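Local coordinates for protein Mypaa.01249.c (Mycobacterium paratuberculosis, PDB 3RD5) that is probably an oxidoreductase of the short-chain dehydrogenase/reductase family, built on a Rossmann-type fold, with no substrate established, at residues N124-L127 with P128-T131. Residues are numbered along the deposited sequence; the frame is centred on the assembly and turned at random. Where two conformers were deposited one is given.
Sequences NLLL and PRLT
Leu126 and Arg129 meet as the chain leaves helix 110-126 and turns toward the strands. Two backbone bonds make the turn, both from i+3 to i. Arg129 N donates to Leu126 O at 2.8 Å, with an N-H...O angle of 157°. Leu130 N donates to Leu127 O over 3.3 Å, a longer bond. Pro128 has no N-H to give. Its CD instead lies 3.7 Å from Asn124 O and 3.6 Å from Leu125 O.

The polar side-chain contact runs through water. One water donates to Leu125 O and accepts from Arg129 NH1 at 3.2 Å, lying at the edge of the guanidinium and in its plane. The Arg129 chain bends at chi3 (-60°), which folds the guanidinium back toward Leu125 and Leu126. There NH2 comes 3.8 Å from Leu126 CD2, and the two side chains cross at about a right angle. Arg129 NE bonds to Val84 O, outside the turn.

In the conformer given, Leu130 CG packs 4.2 Å from Leu126 CB and CD1 faces Leu127 CD2; as a second conformer exists, this packing is less certain. Leu126 and Leu130 also both touch Leu90 of strand 87-92.

This is a helix-to-strand connection in the Rossmann-type fold, leading into strands 130-131 and 133-137. The two i+3 bonds take up Leu126 O and Leu127 O, and the water serves Leu125 O. Proline cannot supply the next helical N-H, that to Asn124 O. The Val84 bond and the water, with a further bond from NH2, probably restrict the rotation of the guanidinium.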
# COMPACT_ATOMS: atom_id res chain seq x y z
N ASN A 124 11.38 -2.45 1.40
CA ASN A 124 12.83 -2.43 1.36
C ASN A 124 13.39 -3.84 1.17
O ASN A 124 14.43 -4.00 0.52
CB ASN A 124 13.42 -1.84 2.66
CG ASN A 124 13.41 -0.35 2.67
OD1 ASN A 124 13.55 0.30 1.62
ND2 ASN A 124 13.29 0.22 3.90
N LEU A 125 12.75 -4.85 1.73
CA LEU A 125 13.23 -6.22 1.61
C LEU A 125 12.99 -6.80 0.21
O LEU A 125 13.82 -7.58 -0.28
CB LEU A 125 12.58 -7.09 2.67
CG LEU A 125 13.00 -6.80 4.10
CD1 LEU A 125 12.05 -7.45 5.09
CD2 LEU A 125 14.47 -7.24 4.36
N LEU A 126 11.93 -6.38 -0.48
CA LEU A 126 11.63 -6.88 -1.83
C LEU A 126 12.29 -6.11 -2.97
O LEU A 126 12.46 -6.63 -4.08
CB LEU A 126 10.13 -6.93 -2.06
CG LEU A 126 9.37 -7.96 -1.24
CD1 LEU A 126 7.83 -7.90 -1.54
CD2 LEU A 126 9.89 -9.37 -1.53
N LEU A 127 12.63 -4.83 -2.74
CA LEU A 127 13.11 -3.95 -3.79
C LEU A 127 14.21 -4.53 -4.70
O LEU A 127 14.12 -4.34 -5.92
CB LEU A 127 13.57 -2.60 -3.24
CG LEU A 127 12.51 -1.53 -3.09
CD1 LEU A 127 13.04 -0.36 -2.27
CD2 LEU A 127 11.96 -0.99 -4.42
N PRO A 128 15.19 -5.23 -4.13
CA PRO A 128 16.24 -5.81 -4.99
C PRO A 128 15.75 -6.85 -6.00
O PRO A 128 16.52 -7.20 -6.92
CB PRO A 128 17.20 -6.44 -3.98
CG PRO A 128 16.95 -5.73 -2.73
CD PRO A 128 15.49 -5.46 -2.70
N ARG A 129 14.55 -7.37 -5.81
CA ARG A 129 13.98 -8.42 -6.65
C ARG A 129 12.68 -8.01 -7.34
O ARG A 129 11.98 -8.85 -7.91
CB ARG A 129 13.79 -9.69 -5.83
CG ARG A 129 15.12 -10.16 -5.20
CD ARG A 129 15.04 -11.56 -4.58
NE ARG A 129 14.04 -11.64 -3.54
CZ ARG A 129 14.16 -11.16 -2.32
NH1 ARG A 129 15.25 -10.51 -1.94
NH2 ARG A 129 13.16 -11.32 -1.46
N LEU A 130 12.41 -6.72 -7.35
CA LEU A 130 11.26 -6.14 -8.06
C LEU A 130 11.69 -5.57 -9.40
O LEU A 130 12.79 -4.97 -9.53
CB LEU A 130 10.62 -5.01 -7.25
CG LEU A 130 9.86 -5.38 -5.98
CD1 LEU A 130 9.22 -4.11 -5.33
CD2 LEU A 130 8.82 -6.49 -6.21
N THR A 131 10.82 -5.70 -10.42
CA THR A 131 11.16 -5.25 -11.78
C THR A 131 10.44 -4.01 -12.33
O THR A 131 10.97 -3.37 -13.27
CB THR A 131 10.96 -6.35 -12.82
OG1 THR A 131 9.56 -6.59 -13.00
CG2 THR A 131 11.68 -7.64 -12.41
O HOH W 1 15.92 -8.88 0.72